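Local coordinates for protein proline dehydrogenase (Bradyrhizobium japonicum USDA 110, PDB 3HAZ) that probably oxidises proline to glutamate in two steps, using an FAD-dependent proline dehydrogenase and an NAD-dependent aldehyde dehydrogenase joined in one chain, at residues A582-S587 against L699-I704; F661-F666 against P689-E694; F417-L420 against G424-L427. All coordinates share one frame; numbering follows the deposited sequence.

In the fold
The three contacts sample both catalytic halves of this bifunctional flavoenzyme. Contacts 1 and 2 belong to the aldehyde dehydrogenase part and share helix 689-702, contact 2 using its first turns and contact 1 its last. The centres of contacts 1 and 2 are about 14 Å apart and their nearest atoms about 5 Å apart. Along the chain, contact 2 is nested within the loop that contact 1 closes. Contact 2 borders the NAD pocket: I665 touches the dinucleotide, while the F666 side chain stays about 8 Å from it. Contact 1 is remote from the annotated sites. Contact 3 borders the flavin in the proline dehydrogenase barrel, its centre about 58 Å from that of either other contact.

Contact 1 of 3, residues A582-S587 against L699-I704; sequences AHLLES and LHEAGI. With SO4 (sulfate ion), chain H.
The carbonyl oxygen of L699 collects three backbone N-H groups, and the helix end they close presents E701 and A702 to L584 of the other helix. The bond from I704 N to L699 O is 3.0 Å long, while those from A702 and G703 are weak. Together with G703 N bonded to H700 O and the positive phi of G703 (129°), this is a Schellman motif. H700 closes the turn further: its ND1 donates to I704 O at 3.1 Å, the oxygen lying in the plane of the imidazole although the donor stands above the carbonyl plane.

Across the interface the touch is small and purely van der Waals, and L584 CD1 makes it. This methyl meets A702 CB at 4.1 Å and rests equally far from E701 CD, its chain slanting across that of the glutamate. With CG anti to the backbone N (chi1 -179°) and the rest extended, the CG-CD part of E701 passes L584 CD1 and the carboxylate runs on beyond it. Its OE2 then forms a salt bridge with R588, the residue just after helix 571-587. R588 also binds a sulfate ion, probably picked up from the crystallisation medium, whose O1 accepts a hydrogen bond from S587 OG at 3.0 Å and lies 4.0 Å from L584 CD2.

Helix 689-702 connects the parallel strands 679-683 and 709-711 as the crossover of a beta-alpha-beta unit. L699 packs on L667 and V670 of helix 664-675 and on L709 of the following strand, while A702 also meets Q580 and A581 of helix 571-587.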
loop_
_atom_site.group_PDB
_atom_site.type_symbol
_atom_site.label_atom_id
_atom_site.label_comp_id
_atom_site.label_asym_id
_atom_site.label_seq_id
_atom_site.Cartn_x
_atom_site.Cartn_y
_atom_site.Cartn_z
ATOM N N ALA A 582 10.798 -26.428 24.657
ATOM C CA ALA A 582 10.349 -25.286 25.447
ATOM C C ALA A 582 9.027 -25.606 26.134
ATOM O O ALA A 582 8.861 -25.363 27.329
ATOM C CB ALA A 582 10.207 -24.045 24.567
ATOM N N HIS A 583 8.090 -26.165 25.377
ATOM C CA HIS A 583 6.798 -26.542 25.939
ATOM C C HIS A 583 6.930 -27.509 27.123
ATOM O O HIS A 583 6.267 -27.350 28.149
ATOM C CB HIS A 583 5.903 -27.153 24.861
ATOM C CG HIS A 583 4.653 -27.771 25.400
ATOM N ND1 HIS A 583 3.587 -27.021 25.849
ATOM C CD2 HIS A 583 4.303 -29.067 25.572
ATOM C CE1 HIS A 583 2.632 -27.829 26.272
ATOM N NE2 HIS A 583 3.040 -29.076 26.114
ATOM N N LEU A 584 7.790 -28.510 26.979
ATOM C CA LEU A 584 7.951 -29.531 28.012
ATOM C C LEU A 584 8.642 -28.947 29.251
ATOM O O LEU A 584 8.313 -29.298 30.385
ATOM C CB LEU A 584 8.715 -30.745 27.461
ATOM C CG LEU A 584 7.977 -31.593 26.406
ATOM C CD1 LEU A 584 8.872 -32.673 25.801
ATOM C CD2 LEU A 584 6.696 -32.220 26.971
ATOM N N LEU A 585 9.591 -28.047 29.020
ATOM C CA LEU A 585 10.301 -27.373 30.100
ATOM C C LEU A 585 9.356 -26.628 31.035
ATOM O O LEU A 585 9.399 -26.812 32.251
ATOM C CB LEU A 585 11.327 -26.396 29.522
ATOM C CG LEU A 585 12.602 -27.052 29.002
ATOM C CD1 LEU A 585 13.426 -26.071 28.185
ATOM C CD2 LEU A 585 13.409 -27.611 30.158
ATOM N N GLU A 586 8.506 -25.782 30.463
ATOM C CA GLU A 586 7.588 -24.980 31.265
ATOM C C GLU A 586 6.533 -25.873 31.899
ATOM O O GLU A 586 6.122 -25.668 33.042
ATOM C CB GLU A 586 6.918 -23.905 30.410
ATOM C CG GLU A 586 7.885 -22.970 29.714
ATOM C CD GLU A 586 7.246 -21.634 29.396
ATOM O OE1 GLU A 586 6.676 -21.012 30.319
ATOM O OE2 GLU A 586 7.313 -21.210 28.227
ATOM N N SER A 587 6.103 -26.870 31.138
ATOM C CA SER A 587 5.151 -27.851 31.625
ATOM C C SER A 587 5.693 -28.588 32.848
ATOM O O SER A 587 4.932 -28.980 33.729
ATOM C CB SER A 587 4.817 -28.848 30.516
ATOM O OG SER A 587 4.070 -29.929 31.037
ATOM N N LEU A 699 15.033 -33.351 25.571
ATOM C CA LEU A 699 15.233 -32.995 24.171
ATOM C C LEU A 699 14.906 -34.169 23.256
ATOM O O LEU A 699 14.276 -33.989 22.215
ATOM C CB LEU A 699 16.666 -32.530 23.922
ATOM C CG LEU A 699 17.008 -31.091 24.322
ATOM C CD1 LEU A 699 18.483 -30.839 24.091
ATOM C CD2 LEU A 699 16.169 -30.101 23.530
ATOM N N HIS A 700 15.348 -35.362 23.644
ATOM C CA HIS A 700 15.041 -36.568 22.886
ATOM C C HIS A 700 13.529 -36.747 22.799
ATOM O O HIS A 700 12.995 -37.048 21.736
ATOM C CB HIS A 700 15.669 -37.812 23.534
ATOM C CG HIS A 700 17.160 -37.891 23.400
ATOM N ND1 HIS A 700 17.829 -37.508 22.256
ATOM C CD2 HIS A 700 18.108 -38.343 24.255
ATOM C CE1 HIS A 700 19.127 -37.704 22.419
ATOM N NE2 HIS A 700 19.322 -38.215 23.621
ATOM N N GLU A 701 12.843 -36.560 23.922
ATOM C CA GLU A 701 11.391 -36.696 23.956
ATOM C C GLU A 701 10.723 -35.626 23.093
ATOM O O GLU A 701 9.638 -35.837 22.557
ATOM C CB GLU A 701 10.871 -36.619 25.397
ATOM C CG GLU A 701 9.360 -36.776 25.514
ATOM C CD GLU A 701 8.850 -36.635 26.939
ATOM O OE1 GLU A 701 9.676 -36.608 27.878
ATOM O OE2 GLU A 701 7.615 -36.558 27.120
ATOM N N ALA A 702 11.381 -34.480 22.957
ATOM C CA ALA A 702 10.837 -33.366 22.184
ATOM C C ALA A 702 11.004 -33.551 20.675
ATOM O O ALA A 702 10.396 -32.836 19.886
ATOM C CB ALA A 702 11.472 -32.053 22.633
ATOM N N GLY A 703 11.836 -34.502 20.273
ATOM C CA GLY A 703 11.997 -34.780 18.857
ATOM C C GLY A 703 13.425 -34.811 18.350
ATOM O O GLY A 703 13.655 -35.049 17.164
ATOM N N ILE A 704 14.390 -34.563 19.230
ATOM C CA ILE A 704 15.791 -34.714 18.852
ATOM C C ILE A 704 16.150 -36.199 18.793
ATOM O O ILE A 704 16.015 -36.913 19.788
ATOM C CB ILE A 704 16.729 -34.010 19.844
ATOM C CG1 ILE A 704 16.328 -32.539 20.004
ATOM C CG2 ILE A 704 18.174 -34.136 19.380
ATOM C CD1 ILE A 704 16.336 -31.756 18.707
HETATM S S SO4 H . 3.636 -33.553 30.377
HETATM O O1 SO4 H . 3.598 -32.395 29.487
HETATM O O2 SO4 H . 4.469 -33.254 31.541
HETATM O O3 SO4 H . 2.280 -33.871 30.814
HETATM O O4 SO4 H . 4.200 -34.697 29.666
#

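Contact 2 of 3, residues F661-F666 against P689-E694; sequences FPLAIF and PRIARE
I691 is the bump of this interface, and its two arms enter the hollow formed by P662 and L663. The CG2 methyl presses on the proline, 3.5 Å from P662 CB, and also lies beside the carbonyl oxygen of P662. The other arm carries CD1 to L663 CB, again at 3.5 Å, which is tighter than ordinary carbon contact. It gets there because CG1 stands anti to the backbone N (chi1 -173°), with CD1 continuing the extended line. The two side chains of L663 and I691 cross at roughly a right angle, and both leucine methyls come near the isoleucine, L663 CD1 lying 4.0 Å from I691 CG1.

One residue further along helix 689-702, the shapes are of another kind: a small methyl against a flat ring. A692 CB sits over one face of F666, 4.0 Å from the ring centroid and 20° off its normal, a CH-pi contact displaced toward CE1. At the far end of the ring, F666 CZ passes 3.8 Å from A692 O. The fit pairs a branched side chain in a hollow with a methyl on a ring face.

E599 accepts hydrogen bonds from the backbone N-H groups of R690 and I691, and E610 of helix 604-629 accepts those of L663 and A664, where the loop runs into helix 664-675. F666 also touches S657, an NAD-binding residue. Helix 664-675 links the parallel strands 641-656 and 679-683; after strand 679-683 comes helix 689-702, the next crossover of the Rossmann-like succession, leading to strand 709-711.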
loop_
_atom_site.group_PDB
_atom_site.type_symbol
_atom_site.label_atom_id
_atom_site.label_comp_id
_atom_site.label_asym_id
_atom_site.label_seq_id
_atom_site.Cartn_x
_atom_site.Cartn_y
_atom_site.Cartn_z
ATOM N N PHE A 661 24.960 -22.119 35.454
ATOM C CA PHE A 661 23.680 -22.184 34.751
ATOM C C PHE A 661 23.584 -23.546 34.076
ATOM O O PHE A 661 23.690 -23.653 32.854
ATOM C CB PHE A 661 23.553 -21.057 33.729
ATOM C CG PHE A 661 23.412 -19.690 34.352
ATOM C CD1 PHE A 661 24.523 -18.885 34.553
ATOM C CD2 PHE A 661 22.171 -19.221 34.751
ATOM C CE1 PHE A 661 24.395 -17.634 35.126
ATOM C CE2 PHE A 661 22.037 -17.970 35.328
ATOM C CZ PHE A 661 23.147 -17.177 35.514
ATOM N N PRO A 662 23.383 -24.592 34.891
ATOM C CA PRO A 662 23.507 -26.005 34.522
ATOM C C PRO A 662 22.425 -26.433 33.553
ATOM O O PRO A 662 22.549 -27.476 32.915
ATOM C CB PRO A 662 23.300 -26.746 35.856
ATOM C CG PRO A 662 23.234 -25.718 36.914
ATOM C CD PRO A 662 22.893 -24.417 36.267
ATOM N N LEU A 663 21.357 -25.650 33.473
ATOM C CA LEU A 663 20.258 -25.969 32.574
ATOM C C LEU A 663 20.221 -25.059 31.350
ATOM O O LEU A 663 20.208 -25.544 30.219
ATOM C CB LEU A 663 18.917 -25.913 33.308
ATOM C CG LEU A 663 17.710 -26.121 32.391
ATOM C CD1 LEU A 663 17.759 -27.514 31.813
ATOM C CD2 LEU A 663 16.396 -25.884 33.137
ATOM N N ALA A 664 20.214 -23.746 31.569
ATOM C CA ALA A 664 19.971 -22.803 30.473
ATOM C C ALA A 664 21.147 -22.671 29.510
ATOM O O ALA A 664 20.959 -22.649 28.298
ATOM C CB ALA A 664 19.555 -21.430 31.006
ATOM N N ILE A 665 22.354 -22.569 30.048
ATOM C CA ILE A 665 23.535 -22.457 29.207
ATOM C C ILE A 665 23.810 -23.799 28.557
ATOM O O ILE A 665 24.214 -23.869 27.395
ATOM C CB ILE A 665 24.759 -21.992 30.014
ATOM C CG1 ILE A 665 24.643 -20.499 30.308
ATOM C CG2 ILE A 665 26.052 -22.278 29.249
ATOM C CD1 ILE A 665 25.838 -19.936 31.022
ATOM N N PHE A 666 23.576 -24.866 29.314
ATOM C CA PHE A 666 23.656 -26.212 28.767
ATOM C C PHE A 666 22.775 -26.334 27.529
ATOM O O PHE A 666 23.251 -26.714 26.460
ATOM C CB PHE A 666 23.248 -27.262 29.805
ATOM C CG PHE A 666 23.196 -28.658 29.249
ATOM C CD1 PHE A 666 24.345 -29.431 29.177
ATOM C CD2 PHE A 666 22.007 -29.180 28.758
ATOM C CE1 PHE A 666 24.307 -30.715 28.646
ATOM C CE2 PHE A 666 21.959 -30.464 28.219
ATOM C CZ PHE A 666 23.110 -31.230 28.164
ATOM N N PRO A 689 25.696 -32.934 36.567
ATOM C CA PRO A 689 25.349 -33.879 35.502
ATOM C C PRO A 689 23.876 -34.285 35.512
ATOM O O PRO A 689 23.349 -34.627 34.458
ATOM C CB PRO A 689 26.207 -35.100 35.847
ATOM C CG PRO A 689 26.326 -35.020 37.338
ATOM C CD PRO A 689 26.566 -33.567 37.575
ATOM N N ARG A 690 23.226 -34.268 36.672
ATOM C CA ARG A 690 21.860 -34.780 36.759
ATOM C C ARG A 690 20.878 -33.958 35.928
ATOM O O ARG A 690 20.140 -34.504 35.102
ATOM C CB ARG A 690 21.394 -34.880 38.212
ATOM N N ILE A 691 20.873 -32.646 36.131
ATOM C CA ILE A 691 19.970 -31.800 35.363
ATOM C C ILE A 691 20.287 -31.868 33.871
ATOM O O ILE A 691 19.385 -31.815 33.036
ATOM C CB ILE A 691 19.960 -30.331 35.856
ATOM C CG1 ILE A 691 18.871 -29.544 35.125
ATOM C CG2 ILE A 691 21.320 -29.680 35.662
ATOM C CD1 ILE A 691 18.484 -28.259 35.816
ATOM N N ALA A 692 21.569 -32.001 33.543
ATOM C CA ALA A 692 21.990 -32.141 32.154
ATOM C C ALA A 692 21.403 -33.406 31.532
ATOM O O ALA A 692 20.903 -33.381 30.405
ATOM C CB ALA A 692 23.506 -32.157 32.056
ATOM N N ARG A 693 21.467 -34.512 32.268
ATOM C CA ARG A 693 20.882 -35.761 31.793
ATOM C C ARG A 693 19.360 -35.636 31.634
ATOM O O ARG A 693 18.788 -36.155 30.680
ATOM C CB ARG A 693 21.247 -36.937 32.714
ATOM C CG ARG A 693 20.871 -38.303 32.132
ATOM C CD ARG A 693 21.517 -39.464 32.888
ATOM N NE ARG A 693 21.083 -39.525 34.281
ATOM C CZ ARG A 693 21.330 -40.544 35.100
ATOM N NH1 ARG A 693 22.008 -41.597 34.666
ATOM N NH2 ARG A 693 20.893 -40.509 36.353
ATOM N N GLU A 694 18.713 -34.938 32.566
ATOM C CA GLU A 694 17.275 -34.701 32.464
ATOM C C GLU A 694 16.950 -33.870 31.221
ATOM O O GLU A 694 15.989 -34.150 30.507
ATOM C CB GLU A 694 16.752 -33.994 33.717
ATOM C CG GLU A 694 16.763 -34.853 34.975
ATOM C CD GLU A 694 15.549 -35.759 35.087
ATOM O OE1 GLU A 694 14.857 -35.969 34.069
ATOM O OE2 GLU A 694 15.284 -36.261 36.200
#

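Contact 3 of 3, residues F417-L420 against G424-L427; sequences FQRL and GEAL. With FAD (flavin-adenine dinucleotide), chain C; SO4 (sulfate ion), chain J.
Strand 416-420 turns back through a short loop into helix 425-434, bringing the CA atoms of R419 and G424 to 6.2 Å, with G424 at the N-cap in a positive-phi conformation (phi 66°). This is the start of a beta-alpha-beta unit in the TIM-type barrel of proline dehydrogenase.

R419 spans the turn. With CG between the backbone N and the carbonyl carbon (chi1 72°) and the chain then extended to NE, its CD reaches G424 O at 3.9 Å and its guanidinium lies with one face over E425 CA. The carboxylate of E425 is tilted by only 29° from that group, yet the two charges meet through water: R419 NH2 donates to an in-plane water at 3.0 Å, which donates in turn to E425 OE1 at 3.1 Å. NH2 also bonds to M423 O within the loop, and NE makes a weak bond to T442 of the next strand. With a leucine in place of R419 the guanidinium is gone, which would probably leave the M423 carbonyl without its charged donor and the water at E425 without one of its anchors.

At the first turn, a sulfate ion accepts hydrogen bonds from the backbone N-H groups of E425 and A426. At the end of the strand, the flavin methyl C8M lies 3.8 Å from R419 CA and equally far from L420 N, which bonds to H397 NE2.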
loop_
_atom_site.group_PDB
_atom_site.type_symbol
_atom_site.label_atom_id
_atom_site.label_comp_id
_atom_site.label_asym_id
_atom_site.label_seq_id
_atom_site.Cartn_x
_atom_site.Cartn_y
_atom_site.Cartn_z
ATOM N N PHE A 417 -12.155 15.593 50.634
ATOM C CA PHE A 417 -11.259 15.451 49.502
ATOM C C PHE A 417 -9.833 15.691 50.002
ATOM O O PHE A 417 -9.635 16.236 51.089
ATOM C CB PHE A 417 -11.615 16.446 48.392
ATOM C CG PHE A 417 -12.923 16.149 47.712
ATOM C CD1 PHE A 417 -14.071 16.850 48.053
ATOM C CD2 PHE A 417 -13.006 15.155 46.749
ATOM C CE1 PHE A 417 -15.283 16.570 47.437
ATOM C CE2 PHE A 417 -14.213 14.866 46.127
ATOM C CZ PHE A 417 -15.353 15.575 46.471
ATOM N N GLN A 418 -8.844 15.293 49.212
ATOM C CA GLN A 418 -7.452 15.593 49.544
ATOM C C GLN A 418 -6.668 16.050 48.325
ATOM O O GLN A 418 -7.039 15.769 47.181
ATOM C CB GLN A 418 -6.749 14.387 50.158
ATOM C CG GLN A 418 -7.438 13.786 51.350
ATOM C CD GLN A 418 -6.604 12.705 51.993
ATOM O OE1 GLN A 418 -5.758 12.091 51.335
ATOM N NE2 GLN A 418 -6.828 12.467 53.290
ATOM N N ARG A 419 -5.573 16.753 48.587
ATOM C CA ARG A 419 -4.705 17.234 47.535
ATOM C C ARG A 419 -3.296 17.416 48.076
ATOM O O ARG A 419 -3.089 17.505 49.287
ATOM C CB ARG A 419 -5.212 18.570 47.008
ATOM C CG ARG A 419 -5.012 19.732 47.985
ATOM C CD ARG A 419 -5.319 21.062 47.318
ATOM N NE ARG A 419 -4.882 22.195 48.122
ATOM C CZ ARG A 419 -3.808 22.932 47.858
ATOM N NH1 ARG A 419 -3.495 23.939 48.657
ATOM N NH2 ARG A 419 -3.047 22.662 46.799
ATOM N N LEU A 420 -2.334 17.503 47.166
ATOM C CA LEU A 420 -0.949 17.749 47.532
ATOM C C LEU A 420 -0.612 19.225 47.336
ATOM O O LEU A 420 -0.942 19.818 46.309
ATOM C CB LEU A 420 -0.022 16.880 46.681
ATOM C CG LEU A 420 1.381 16.645 47.240
ATOM C CD1 LEU A 420 1.306 15.931 48.585
ATOM C CD2 LEU A 420 2.218 15.844 46.251
ATOM N N GLY A 424 -3.964 21.241 42.588
ATOM C CA GLY A 424 -5.372 21.315 42.928
ATOM C C GLY A 424 -5.817 22.558 43.684
ATOM O O GLY A 424 -6.943 22.621 44.173
ATOM N N GLU A 425 -4.948 23.554 43.792
ATOM C CA GLU A 425 -5.284 24.729 44.594
ATOM C C GLU A 425 -6.507 25.500 44.081
ATOM O O GLU A 425 -7.479 25.707 44.818
ATOM C CB GLU A 425 -4.087 25.673 44.736
ATOM C CG GLU A 425 -4.378 26.859 45.658
ATOM C CD GLU A 425 -3.122 27.581 46.122
ATOM O OE1 GLU A 425 -2.013 27.212 45.677
ATOM O OE2 GLU A 425 -3.248 28.514 46.943
ATOM N N ALA A 426 -6.455 25.933 42.827
ATOM C CA ALA A 426 -7.566 26.673 42.244
ATOM C C ALA A 426 -8.826 25.816 42.272
ATOM O O ALA A 426 -9.910 26.300 42.589
ATOM C CB ALA A 426 -7.238 27.116 40.812
ATOM N N LEU A 427 -8.676 24.537 41.945
ATOM C CA LEU A 427 -9.799 23.606 41.959
ATOM C C LEU A 427 -10.536 23.635 43.305
ATOM O O LEU A 427 -11.720 23.965 43.371
ATOM C CB LEU A 427 -9.309 22.189 41.641
ATOM C CG LEU A 427 -10.322 21.068 41.406
ATOM C CD1 LEU A 427 -9.603 19.802 40.948
ATOM C CD2 LEU A 427 -11.158 20.794 42.658
HETATM P PA FAD C . -5.709 12.057 36.846
HETATM O O1A FAD C . -4.932 12.904 35.684
HETATM O O2A FAD C . -7.163 12.105 36.701
HETATM O O5B FAD C . -5.241 10.503 36.754
HETATM C C5B FAD C . -3.869 10.230 36.749
HETATM C C4B FAD C . -3.639 8.728 36.962
HETATM O O4B FAD C . -4.551 7.717 36.266
HETATM C C3B FAD C . -2.459 8.094 37.387
HETATM O O3B FAD C . -1.740 8.650 38.474
HETATM C C2B FAD C . -2.795 6.625 37.338
HETATM O O2B FAD C . -3.083 5.989 38.569
HETATM C C1B FAD C . -3.841 6.497 36.289
HETATM N N9A FAD C . -3.415 6.221 34.929
HETATM C C8A FAD C . -2.650 7.020 34.085
HETATM N N7A FAD C . -2.544 6.372 32.884
HETATM C C5A FAD C . -3.260 5.156 32.990
HETATM C C6A FAD C . -3.504 4.035 32.018
HETATM N N6A FAD C . -2.946 4.084 30.672
HETATM N N1A FAD C . -4.230 2.996 32.372
HETATM C C2A FAD C . -4.792 2.927 33.662
HETATM N N3A FAD C . -4.555 4.004 34.596
HETATM C C4A FAD C . -3.799 5.086 34.225
HETATM N N1 FAD C . -0.972 6.822 45.034
HETATM C C2 FAD C . -0.524 5.600 45.477
HETATM O O2 FAD C . -0.238 4.609 44.563
HETATM N N3 FAD C . -0.313 5.382 46.881
HETATM C C4 FAD C . -0.560 6.383 47.777
HETATM O O4 FAD C . -0.418 6.148 49.151
HETATM C C4X FAD C . -1.034 7.660 47.318
HETATM N N5 FAD C . -1.316 8.762 48.288
HETATM C C5X FAD C . -1.776 10.016 47.815
HETATM C C6 FAD C . -2.045 11.101 48.771
HETATM C C7 FAD C . -2.509 12.349 48.296
HETATM C C7M FAD C . -2.762 13.470 49.292
HETATM C C8 FAD C . -2.731 12.564 46.847
HETATM C C8M FAD C . -3.230 13.913 46.302
HETATM C C9 FAD C . -2.472 11.524 45.937
HETATM C C9A FAD C . -1.980 10.223 46.422
HETATM N N10 FAD C . -1.707 9.135 45.480
HETATM C C10 FAD C . -1.236 7.860 45.971
HETATM C "C1'" FAD C . -2.065 9.230 44.028
HETATM C "C2'" FAD C . -0.949 9.735 43.078
HETATM O "O2'" FAD C . 0.091 10.351 43.830
HETATM C "C3'" FAD C . -1.569 10.673 42.030
HETATM O "O3'" FAD C . -1.814 11.951 42.606
HETATM C "C4'" FAD C . -2.912 10.119 41.432
HETATM O "O4'" FAD C . -2.928 8.794 41.026
HETATM C "C5'" FAD C . -3.498 11.063 40.348
HETATM O "O5'" FAD C . -4.901 10.918 40.190
HETATM P P FAD C . -5.761 12.256 39.719
HETATM O O1P FAD C . -7.390 11.898 39.728
HETATM O O2P FAD C . -5.437 13.385 40.599
HETATM O O3P FAD C . -5.188 12.684 38.251
HETATM S S SO4 J . -2.962 24.974 41.043
HETATM O O1 SO4 J . -4.232 25.587 41.433
HETATM O O2 SO4 J . -2.001 26.024 40.706
HETATM O O3 SO4 J . -2.434 24.169 42.148
HETATM O O4 SO4 J . -3.183 24.123 39.876
HETATM O O HOH W 1 -0.735 24.577 46.734
#